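Local coordinates for protein neutral ceramidase (Pseudomonas aeruginosa, PDB 2ZWS) that hydrolyses the N-acyl linkage of ceramide to sphingosine and a free fatty acid, and also runs the reverse synthesis, using a single zinc ion per subunit, at residues Gly10-Thr15 with Ile130-Glu135; Gln40-Phe45 with Val59-Gly64; Gly64-Ala69 with Leu93-Thr98; Tyr222-Trp227 with Ala239-Thr244. One frame throughout, in Å; residues are numbered along the deposited sequence.

Interaction 1 (Gly10-Thr15 with Ile130-Glu135); sequences GKADIT and IVRSIE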
# COMPACT_ATOMS: atom_id res chain seq x y z
N GLY A 10 -13.39 -4.76 -8.00
CA GLY A 10 -12.42 -5.67 -8.62
C GLY A 10 -11.16 -5.80 -7.78
O GLY A 10 -10.81 -4.89 -7.01
N LYS A 11 -10.47 -6.93 -7.87
CA LYS A 11 -9.25 -7.12 -7.11
C LYS A 11 -8.27 -7.88 -8.00
O LYS A 11 -8.65 -8.80 -8.72
CB LYS A 11 -9.55 -7.88 -5.81
CG LYS A 11 -8.40 -8.17 -4.92
CD LYS A 11 -8.92 -8.83 -3.65
CE LYS A 11 -7.98 -9.89 -3.20
NZ LYS A 11 -8.49 -10.66 -2.07
N ALA A 12 -7.00 -7.47 -7.97
CA ALA A 12 -5.98 -8.17 -8.77
C ALA A 12 -4.63 -8.16 -8.09
O ALA A 12 -4.31 -7.28 -7.33
CB ALA A 12 -5.86 -7.58 -10.15
N ASP A 13 -3.86 -9.19 -8.39
CA ASP A 13 -2.58 -9.49 -7.75
C ASP A 13 -1.49 -8.53 -8.25
O ASP A 13 -1.31 -8.39 -9.48
CB ASP A 13 -2.27 -10.93 -8.15
CG ASP A 13 -1.03 -11.51 -7.48
OD1 ASP A 13 -0.28 -10.80 -6.76
OD2 ASP A 13 -0.80 -12.74 -7.67
N ILE A 14 -0.81 -7.83 -7.32
CA ILE A 14 0.29 -6.93 -7.66
C ILE A 14 1.57 -7.37 -6.94
O ILE A 14 2.51 -6.57 -6.75
CB ILE A 14 -0.02 -5.46 -7.31
CG1 ILE A 14 -0.50 -5.33 -5.84
CG2 ILE A 14 -1.05 -4.87 -8.23
CD1 ILE A 14 -0.65 -3.84 -5.36
N THR A 15 1.63 -8.65 -6.54
CA THR A 15 2.80 -9.15 -5.78
C THR A 15 4.03 -9.17 -6.68
O THR A 15 3.99 -9.69 -7.80
CB THR A 15 2.55 -10.58 -5.28
OG1 THR A 15 1.29 -10.64 -4.58
CG2 THR A 15 3.67 -11.01 -4.31
N ILE A 130 -2.64 -3.25 -11.15
CA ILE A 130 -3.55 -2.11 -10.93
C ILE A 130 -4.51 -2.01 -12.12
O ILE A 130 -5.75 -1.90 -11.96
CB ILE A 130 -2.78 -0.79 -10.73
CG1 ILE A 130 -2.08 -0.82 -9.37
CG2 ILE A 130 -3.73 0.43 -10.84
CD1 ILE A 130 -1.05 0.34 -9.10
N VAL A 131 -3.95 -2.06 -13.32
CA VAL A 131 -4.82 -2.01 -14.51
C VAL A 131 -5.81 -3.20 -14.51
O VAL A 131 -7.00 -3.02 -14.75
CB VAL A 131 -3.97 -1.96 -15.81
CG1 VAL A 131 -4.88 -2.10 -17.07
CG2 VAL A 131 -3.16 -0.67 -15.86
N ARG A 132 -5.35 -4.40 -14.18
CA ARG A 132 -6.24 -5.58 -14.17
C ARG A 132 -7.35 -5.40 -13.13
O ARG A 132 -8.48 -5.78 -13.35
CB ARG A 132 -5.41 -6.81 -13.85
CG ARG A 132 -6.13 -8.14 -14.08
CD ARG A 132 -5.21 -9.37 -13.73
NE ARG A 132 -3.81 -9.13 -14.08
CZ ARG A 132 -2.79 -9.00 -13.22
NH1 ARG A 132 -2.94 -9.19 -11.89
NH2 ARG A 132 -1.59 -8.71 -13.72
N SER A 133 -7.04 -4.76 -12.00
CA SER A 133 -8.09 -4.58 -10.96
C SER A 133 -9.22 -3.67 -11.48
O SER A 133 -10.42 -3.91 -11.20
CB SER A 133 -7.49 -4.06 -9.64
OG SER A 133 -7.14 -2.71 -9.73
N ILE A 134 -8.86 -2.66 -12.27
CA ILE A 134 -9.84 -1.73 -12.83
C ILE A 134 -10.65 -2.41 -13.91
O ILE A 134 -11.87 -2.26 -13.95
CB ILE A 134 -9.14 -0.45 -13.37
CG1 ILE A 134 -8.49 0.35 -12.22
CG2 ILE A 134 -10.11 0.50 -14.10
CD1 ILE A 134 -7.46 1.45 -12.68
N GLU A 135 -9.98 -3.21 -14.74
CA GLU A 135 -10.66 -4.00 -15.77
C GLU A 135 -11.69 -4.93 -15.14
O GLU A 135 -12.82 -5.07 -15.65
CB GLU A 135 -9.63 -4.79 -16.54
CG GLU A 135 -8.78 -3.91 -17.40
CD GLU A 135 -7.74 -4.70 -18.19
OE1 GLU A 135 -7.29 -5.76 -17.71
OE2 GLU A 135 -7.38 -4.24 -19.28
O HOH W 1 0.65 -8.19 -11.62

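Interaction 2 (Gln40-Phe45 with Val59-Gly64); sequences QWARAF and VNTDLG. With FMT (formic acid), chain E.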
# COMPACT_ATOMS: atom_id res chain seq x y z
N GLN A 40 -0.02 -9.35 -2.23
CA GLN A 40 -0.39 -7.95 -2.33
C GLN A 40 -1.43 -7.77 -3.43
O GLN A 40 -1.28 -8.35 -4.54
CB GLN A 40 0.85 -7.14 -2.70
CG GLN A 40 1.98 -7.25 -1.66
CD GLN A 40 3.25 -6.61 -2.16
OE1 GLN A 40 3.51 -5.45 -1.87
NE2 GLN A 40 3.99 -7.32 -2.95
N TRP A 41 -2.45 -6.95 -3.16
CA TRP A 41 -3.57 -6.78 -4.11
C TRP A 41 -3.85 -5.30 -4.36
O TRP A 41 -3.57 -4.42 -3.49
CB TRP A 41 -4.87 -7.41 -3.54
CG TRP A 41 -4.64 -8.88 -3.25
CD1 TRP A 41 -4.19 -9.44 -2.08
CD2 TRP A 41 -4.81 -9.96 -4.18
NE1 TRP A 41 -4.07 -10.81 -2.23
CE2 TRP A 41 -4.44 -11.16 -3.51
CE3 TRP A 41 -5.23 -10.03 -5.51
CZ2 TRP A 41 -4.48 -12.40 -4.13
CZ3 TRP A 41 -5.27 -11.27 -6.13
CH2 TRP A 41 -4.89 -12.44 -5.45
N ALA A 42 -4.32 -5.04 -5.58
CA ALA A 42 -4.98 -3.78 -5.90
C ALA A 42 -6.49 -4.04 -5.83
O ALA A 42 -6.98 -5.01 -6.41
CB ALA A 42 -4.62 -3.34 -7.31
N ARG A 43 -7.18 -3.17 -5.12
CA ARG A 43 -8.65 -3.29 -4.95
C ARG A 43 -9.25 -2.04 -5.54
O ARG A 43 -8.98 -0.92 -5.06
CB ARG A 43 -8.97 -3.40 -3.45
CG ARG A 43 -8.62 -4.77 -2.85
CD ARG A 43 -8.82 -4.82 -1.32
NE ARG A 43 -8.61 -6.16 -0.78
CZ ARG A 43 -7.43 -6.63 -0.37
NH1 ARG A 43 -6.36 -5.84 -0.45
NH2 ARG A 43 -7.30 -7.87 0.11
N ALA A 44 -10.03 -2.21 -6.60
CA ALA A 44 -10.57 -1.09 -7.38
C ALA A 44 -12.05 -0.94 -7.17
O ALA A 44 -12.80 -1.94 -7.15
CB ALA A 44 -10.30 -1.31 -8.87
N PHE A 45 -12.47 0.33 -7.09
CA PHE A 45 -13.88 0.66 -6.83
C PHE A 45 -14.27 1.66 -7.88
O PHE A 45 -13.84 2.82 -7.84
CB PHE A 45 -14.04 1.28 -5.43
CG PHE A 45 -13.62 0.36 -4.33
CD1 PHE A 45 -12.26 0.15 -4.06
CD2 PHE A 45 -14.58 -0.34 -3.58
CE1 PHE A 45 -11.87 -0.71 -3.03
CE2 PHE A 45 -14.18 -1.21 -2.54
CZ PHE A 45 -12.84 -1.38 -2.27
N VAL A 59 -8.54 3.19 -6.46
CA VAL A 59 -7.83 1.93 -6.26
C VAL A 59 -6.95 2.02 -5.03
O VAL A 59 -6.14 2.95 -4.92
CB VAL A 59 -6.96 1.52 -7.52
CG1 VAL A 59 -6.35 0.15 -7.33
CG2 VAL A 59 -7.77 1.56 -8.84
N ASN A 60 -7.14 1.10 -4.08
CA ASN A 60 -6.22 1.04 -2.95
C ASN A 60 -5.31 -0.19 -3.11
O ASN A 60 -5.77 -1.26 -3.50
CB ASN A 60 -6.96 0.98 -1.59
CG ASN A 60 -6.07 1.34 -0.42
OD1 ASN A 60 -5.36 2.35 -0.42
ND2 ASN A 60 -6.16 0.53 0.61
N THR A 61 -4.01 0.00 -2.88
CA THR A 61 -3.01 -1.02 -3.17
C THR A 61 -2.23 -1.43 -1.91
O THR A 61 -1.88 -0.59 -1.05
CB THR A 61 -1.99 -0.50 -4.24
OG1 THR A 61 -1.27 0.64 -3.72
CG2 THR A 61 -2.72 -0.16 -5.58
N ASP A 62 -1.94 -2.73 -1.83
CA ASP A 62 -1.12 -3.28 -0.75
C ASP A 62 0.39 -3.01 -1.00
O ASP A 62 1.17 -3.96 -1.18
CB ASP A 62 -1.37 -4.79 -0.59
CG ASP A 62 -2.76 -5.14 -0.06
OD1 ASP A 62 -3.25 -4.50 0.89
OD2 ASP A 62 -3.34 -6.14 -0.55
N LEU A 63 0.77 -1.74 -0.98
CA LEU A 63 2.12 -1.29 -1.30
C LEU A 63 2.58 -0.28 -0.26
O LEU A 63 1.76 0.32 0.44
CB LEU A 63 2.16 -0.58 -2.67
CG LEU A 63 1.74 -1.46 -3.86
CD1 LEU A 63 1.62 -0.65 -5.11
CD2 LEU A 63 2.77 -2.59 -4.04
N GLY A 64 3.90 -0.04 -0.18
CA GLY A 64 4.42 0.99 0.70
C GLY A 64 3.94 2.36 0.27
O GLY A 64 3.67 3.23 1.11
C FMT E . -6.49 -2.86 2.08
O1 FMT E . -5.65 -3.78 2.35
O2 FMT E . -6.72 -2.22 1.01
O HOH W 2 -5.67 -3.34 -1.54

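Interaction 3 (Gly64-Ala69 with Leu93-Thr98); sequences GMIFQA and LAATHT. With ZN (zinc ion), chain B; FMT (formic acid), chain D.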
# COMPACT_ATOMS: atom_id res chain seq x y z
N GLY A 64 3.90 -0.04 -0.18
CA GLY A 64 4.42 0.99 0.70
C GLY A 64 3.94 2.36 0.27
O GLY A 64 3.67 3.23 1.11
N MET A 65 3.82 2.55 -1.04
CA MET A 65 3.36 3.83 -1.56
C MET A 65 3.03 3.68 -3.03
O MET A 65 3.31 2.62 -3.63
CB MET A 65 4.40 4.93 -1.34
CG MET A 65 5.78 4.55 -1.69
SD MET A 65 6.76 3.56 -0.48
CE MET A 65 6.98 4.64 0.91
N ILE A 66 2.38 4.69 -3.60
CA ILE A 66 2.20 4.63 -5.06
C ILE A 66 3.00 5.75 -5.69
O ILE A 66 2.71 6.93 -5.64
CB ILE A 66 0.75 4.57 -5.57
CG1 ILE A 66 0.00 5.78 -5.05
CG2 ILE A 66 0.08 3.25 -5.17
CD1 ILE A 66 -0.58 5.51 -3.79
N PHE A 67 4.09 5.31 -6.27
CA PHE A 67 5.05 6.26 -6.81
C PHE A 67 4.57 6.89 -8.10
O PHE A 67 3.78 6.28 -8.85
CB PHE A 67 6.37 5.55 -7.05
CG PHE A 67 7.09 5.11 -5.78
CD1 PHE A 67 7.30 3.74 -5.57
CD2 PHE A 67 7.51 6.04 -4.82
CE1 PHE A 67 7.97 3.29 -4.46
CE2 PHE A 67 8.21 5.59 -3.66
CZ PHE A 67 8.44 4.20 -3.50
N GLN A 68 5.06 8.09 -8.39
CA GLN A 68 4.72 8.77 -9.63
C GLN A 68 4.90 7.89 -10.87
O GLN A 68 4.06 7.91 -11.78
CB GLN A 68 5.51 10.07 -9.75
CG GLN A 68 5.15 10.86 -10.95
CD GLN A 68 5.37 12.34 -10.70
OE1 GLN A 68 6.48 12.88 -10.91
NE2 GLN A 68 4.35 12.99 -10.15
N ALA A 69 5.98 7.11 -10.92
CA ALA A 69 6.21 6.24 -12.09
C ALA A 69 5.06 5.24 -12.37
O ALA A 69 4.70 4.97 -13.54
CB ALA A 69 7.53 5.50 -11.91
N LEU A 93 -5.18 6.58 -7.16
CA LEU A 93 -4.43 5.40 -6.71
C LEU A 93 -3.87 5.69 -5.34
O LEU A 93 -3.27 6.73 -5.16
CB LEU A 93 -3.27 5.11 -7.68
CG LEU A 93 -3.58 4.98 -9.17
CD1 LEU A 93 -2.29 4.65 -9.92
CD2 LEU A 93 -4.64 3.91 -9.47
N ALA A 94 -4.09 4.81 -4.37
CA ALA A 94 -3.59 5.03 -3.02
C ALA A 94 -2.97 3.75 -2.49
O ALA A 94 -3.17 2.67 -3.06
CB ALA A 94 -4.70 5.50 -2.14
N ALA A 95 -2.18 3.87 -1.43
CA ALA A 95 -1.49 2.71 -0.87
C ALA A 95 -1.77 2.57 0.63
O ALA A 95 -2.01 3.58 1.34
CB ALA A 95 -0.00 2.91 -1.07
N THR A 96 -1.65 1.34 1.11
CA THR A 96 -1.86 1.02 2.52
C THR A 96 -0.62 1.35 3.38
O THR A 96 -0.71 1.38 4.62
CB THR A 96 -2.09 -0.48 2.72
OG1 THR A 96 -0.92 -1.19 2.24
CG2 THR A 96 -3.38 -0.96 2.06
N HIS A 97 0.54 1.51 2.72
CA HIS A 97 1.82 1.79 3.42
C HIS A 97 2.35 0.58 4.18
O HIS A 97 3.05 0.71 5.19
CB HIS A 97 1.69 3.02 4.31
CG HIS A 97 2.99 3.66 4.67
ND1 HIS A 97 4.02 3.82 3.77
CD2 HIS A 97 3.36 4.32 5.80
CE1 HIS A 97 5.00 4.49 4.37
NE2 HIS A 97 4.62 4.81 5.59
N THR A 98 2.05 -0.61 3.69
CA THR A 98 2.76 -1.80 4.18
C THR A 98 4.26 -1.65 3.95
O THR A 98 4.67 -1.17 2.88
CB THR A 98 2.26 -3.12 3.54
OG1 THR A 98 3.09 -4.21 3.94
CG2 THR A 98 2.24 -3.05 2.01
ZN ZN B . 5.74 6.16 6.87
C FMT D . 7.67 9.17 -6.24
O1 FMT D . 6.43 9.37 -6.36
O2 FMT D . 8.34 8.47 -7.03
O HOH W 3 7.38 4.82 6.78

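Interaction 4 (Tyr222-Trp227 with Ala239-Thr244); sequences YASYHW and AAFAQT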
# COMPACT_ATOMS: atom_id res chain seq x y z
N TYR A 222 -4.33 -7.59 6.55
CA TYR A 222 -5.03 -8.61 7.33
C TYR A 222 -6.50 -8.21 7.53
O TYR A 222 -7.40 -9.03 7.40
CB TYR A 222 -4.40 -8.87 8.71
CG TYR A 222 -5.20 -9.98 9.36
CD1 TYR A 222 -6.18 -9.69 10.31
CD2 TYR A 222 -5.03 -11.32 8.96
CE1 TYR A 222 -6.95 -10.69 10.87
CE2 TYR A 222 -5.81 -12.34 9.51
CZ TYR A 222 -6.77 -12.01 10.47
OH TYR A 222 -7.54 -12.99 11.03
N ALA A 223 -6.75 -6.94 7.81
CA ALA A 223 -8.14 -6.48 7.92
C ALA A 223 -8.96 -6.79 6.66
O ALA A 223 -10.09 -7.28 6.76
CB ALA A 223 -8.16 -5.00 8.24
N SER A 224 -8.39 -6.49 5.48
CA SER A 224 -9.09 -6.78 4.22
C SER A 224 -9.33 -8.28 4.07
O SER A 224 -10.44 -8.74 3.71
CB SER A 224 -8.29 -6.32 3.00
OG SER A 224 -8.10 -4.90 3.00
N TYR A 225 -8.28 -9.06 4.33
CA TYR A 225 -8.35 -10.51 4.15
C TYR A 225 -9.38 -11.06 5.14
O TYR A 225 -10.21 -11.89 4.77
CB TYR A 225 -7.00 -11.14 4.47
CG TYR A 225 -7.00 -12.65 4.44
CD1 TYR A 225 -7.07 -13.39 5.63
CD2 TYR A 225 -6.90 -13.35 3.22
CE1 TYR A 225 -7.05 -14.79 5.59
CE2 TYR A 225 -6.87 -14.73 3.19
CZ TYR A 225 -6.97 -15.44 4.38
OH TYR A 225 -6.92 -16.82 4.37
N HIS A 226 -9.33 -10.61 6.40
CA HIS A 226 -10.30 -11.14 7.36
C HIS A 226 -11.73 -10.87 6.87
O HIS A 226 -12.60 -11.76 6.93
CB HIS A 226 -10.04 -10.52 8.74
CG HIS A 226 -10.95 -11.04 9.81
ND1 HIS A 226 -10.89 -12.34 10.26
CD2 HIS A 226 -11.95 -10.44 10.50
CE1 HIS A 226 -11.81 -12.52 11.20
NE2 HIS A 226 -12.46 -11.37 11.38
N TRP A 227 -12.01 -9.66 6.39
CA TRP A 227 -13.37 -9.37 5.90
C TRP A 227 -13.75 -10.21 4.69
O TRP A 227 -14.85 -10.79 4.65
CB TRP A 227 -13.51 -7.88 5.56
CG TRP A 227 -14.93 -7.35 5.71
CD1 TRP A 227 -16.12 -8.06 5.61
CD2 TRP A 227 -15.31 -5.98 5.93
NE1 TRP A 227 -17.19 -7.21 5.80
CE2 TRP A 227 -16.72 -5.93 5.99
CE3 TRP A 227 -14.58 -4.79 6.11
CZ2 TRP A 227 -17.42 -4.74 6.22
CZ3 TRP A 227 -15.28 -3.60 6.33
CH2 TRP A 227 -16.69 -3.59 6.38
N ALA A 239 -12.95 -5.51 0.29
CA ALA A 239 -12.77 -4.59 1.43
C ALA A 239 -11.39 -3.95 1.35
O ALA A 239 -10.39 -4.65 1.41
CB ALA A 239 -12.87 -5.32 2.74
N ALA A 240 -11.37 -2.64 1.19
CA ALA A 240 -10.10 -1.88 1.22
C ALA A 240 -9.95 -1.19 2.59
O ALA A 240 -10.87 -0.57 3.08
CB ALA A 240 -10.05 -0.83 0.09
N PHE A 241 -8.75 -1.29 3.17
CA PHE A 241 -8.39 -0.51 4.33
C PHE A 241 -7.34 0.49 3.90
O PHE A 241 -6.18 0.12 3.61
CB PHE A 241 -7.92 -1.42 5.47
CG PHE A 241 -9.06 -2.09 6.15
CD1 PHE A 241 -9.67 -3.18 5.54
CD2 PHE A 241 -9.58 -1.60 7.36
CE1 PHE A 241 -10.79 -3.80 6.12
CE2 PHE A 241 -10.69 -2.23 7.95
CZ PHE A 241 -11.30 -3.30 7.32
N ALA A 242 -7.78 1.75 3.81
CA ALA A 242 -6.97 2.87 3.33
C ALA A 242 -6.47 3.75 4.48
O ALA A 242 -6.96 3.67 5.63
CB ALA A 242 -7.79 3.73 2.37
N GLN A 243 -5.46 4.56 4.17
CA GLN A 243 -4.87 5.51 5.13
C GLN A 243 -5.53 6.89 5.10
O GLN A 243 -6.15 7.25 4.11
CB GLN A 243 -3.37 5.73 4.82
CG GLN A 243 -2.54 4.48 5.03
CD GLN A 243 -2.27 4.17 6.48
OE1 GLN A 243 -2.74 4.87 7.41
NE2 GLN A 243 -1.48 3.12 6.70
N THR A 244 -5.37 7.65 6.18
CA THR A 244 -5.63 9.10 6.14
C THR A 244 -4.32 9.88 6.38
O THR A 244 -3.44 9.89 5.53
CB THR A 244 -6.80 9.56 7.05
OG1 THR A 244 -6.50 9.29 8.42
CG2 THR A 244 -8.07 8.86 6.66

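Interaction 1 (Gly10-Thr15 with Ile130-Glu135)
Arg132 and Ala12 bring together helix 120-138 and strand 5-13, which run nearly antiparallel (154°) with short-segment axes 6.2 Å apart. The polar part is a single direct hydrogen bond: Arg132 NH1 reaches the carbonyl oxygen of Asp13 at 3.0 Å, approaching in the carbonyl plane on a lone pair while that oxygen lies at the guanidinium edge. A bend at chi3 (-36°) brings the guanidinium round to the strand. One water doubles the link, donating to Asp13 O at 2.9 Å and accepting from Arg132 NH2. Glu556 holds the same Arg132 NH1 in a salt bridge and also takes the backbone N-H of Asp13.

The packing is made by small groups: Ala12 CB lies against the helix backbone at Ser133 N (3.6 Å) and 3.9 Å from Ser133 CB. The CG2 branch of Ile14 meets Ile130 CG1 at 4.3 Å.

Within the segments, Ser133 OG turns back to Ile130 O at 2.7 Å, and Asp13 OD1 accepts from both Thr15 N, closing an Asx turn, and Thr15 OG1. The chemistry implies that Arg132, shared between a main-chain oxygen and Glu556, ties the strand end to its covering helix.

Interaction 2 (Gln40-Phe45 with Val59-Gly64)
The antiparallel hairpin of strands 41-49 and 55-61 carries Asn60, a probable substrate-binding residue, and Arg43 and Asp62 meet across its end. Arg43 and Asn60 form a hydrogen-bonded pair, each N-H reaching the other's carbonyl oxygen at 2.9 Å (Arg43 N to Asn60 O, Asn60 N to Arg43 O). Ala42 with Thr61 and Ala44 with Val59 are the flanking non-hydrogen-bonded pairs. Their side chains share one face, where the two methyls of Val59 divide the work: CG1 touches Ala42 CB and CG2 touches Ala44 CB, the latter at 3.8 Å.

Past Thr61 the chain makes an inverse gamma turn centred on Asp62, whose side chain points back at the other strand. Its OD2 is gripped twice, by Trp41 N at 2.9 Å from the anti side and by Arg43 NH1 at 3.0 Å from the syn side, the second bond lying 31° out of the carboxylate plane. Guanidinium and carboxylate stand 71° apart, so this is a one-oxygen salt bridge and not a flat bidentate pair. The chain of Arg43, extended from CG to NE, rises from the face of the sheet that it shares with Asn60 and brings NH1 over to Asp62 OD2, while Glu228 holds NE. A water accepts from Arg43 NH1 at 2.8 Å, and a formic acid molecule, probably from the crystallisation liquor, takes the N-H of Asn60 ND2 on its O2 at 2.8 Å.

Arg43 thus lies between two carboxylates; its charge and the Trp41 N-H would probably favour a negative Asp62, and the two donors on OD2 fix that carboxylate at the turn.

Interaction 3 (Gly64-Ala69 with Leu93-Thr98)
His97 and Gly64 make the first-shell contact: His97 ND1 gives its N-H to Gly64 O at 2.7 Å, a nearly straight bond (163°) that lands in the carbonyl plane on a lone pair, with the oxygen also lying near the ring plane. At the other side of the imidazole, NE2 binds zinc at 2.2 Å, and water 3 completes that site with His204, Glu411 and Tyr448. Chi1 (-160°) swings the ring of His97 out anti to the backbone N, and chi2 (40°) turns ND1 to the carbonyl and NE2 to the metal. Met65 adds an apolar touch: its chain, bent at chi2 and chi3, folds back until CE reaches the ring edge, 4.0 Å from His97 CE1.

The second shell is backbone and small side chains. Gly64 CA lies 3.1 Å from Thr98 O, a short but strongly bent CA-H...O contact. Ala95 CB presses on Met65 CA at 3.5 Å, while Ile66 faces strand 91-95, although the end of its side chain is not securely placed.

Farther out, this loop leads from strand 55-61 into helix 68-81 of a beta-alpha-beta unit, and strand 91-95 returns beside the first. Gln68 N donates to O1 of a formic acid molecule, probably from the crystallisation liquor, at 2.8 Å. A carbonyl accepting from ND1 fixes the rotation of the ligand ring and would probably enrich NE2 in electron density, strengthening it as a donor to zinc.

Interaction 4 (Tyr222-Trp227 with Ala239-Thr244)
Ala223 and Phe241 meet in a CH-pi contact in which the alanine methyl stands squarely over the ring: CB is 3.4 Å from the centroid, only 5° off the ring normal. With CG anti to its own carbonyl carbon, Phe241 extends its ring toward the helix, and chi2 (78°) turns one flat face to Ala223.

Trp227 comes to the same ring from another direction. The two side chains cross at about a right angle, and the benzo edge of the indole leads, CE3 lying 3.8 Å from Phe241 CZ. That CZ sits near the indole plane, so Phe241 meets the tryptophan at an edge. The same Trp227 CE3 is 3.8 Å from Ala239 CB, so one indole corner touches both strand residues that face the helix.

At the rim of the phenyl ring lies Ser224, its OG near the ring plane and 3.4 Å from Phe241 CD1. Ser224 OG lies 2.8 Å from Ala239 O, but whether its one proton goes there is not settled, and the placing of OG is itself less certain.

Helix 218-231 and strand 238-242 run almost antiparallel, 161° apart, with short-segment axes 7.3 Å from each other. Strand 194-200 pairs with strand 238-242 through Ala240 and Ala242. Helix 218-231 thus packs on the mixed sheet at strand 238-242, with helix 265-286 adding Phe277, edge-to-face with the indole, and Ala280, which touches Phe241, around the same aromatic cluster.

All four contacts reach one mixed sheet. Interactions 1 and 2 have centres 8 Å apart and join through neighbouring strands, Ala12 O lying 2.8 Å from Ala42 N. Interaction 2 passes to interaction 3 through shared Gly64 and parallel strand pairing, with Thr61 N 2.8 Å from Ala94 O. Interaction 4 borders both: Arg43 CD approaches Ala239 O at 3.2 Å, and Gln243 NE2 is 2.8 Å from Thr96 O, one residue before His97. Interaction 3 supplies His97, one of the four residues that bind zinc; interaction 2 carries Asn60, which probably contacts substrate; interactions 1 and 4 add helices. The side chain of Phe241 is about 11 Å from that of His97.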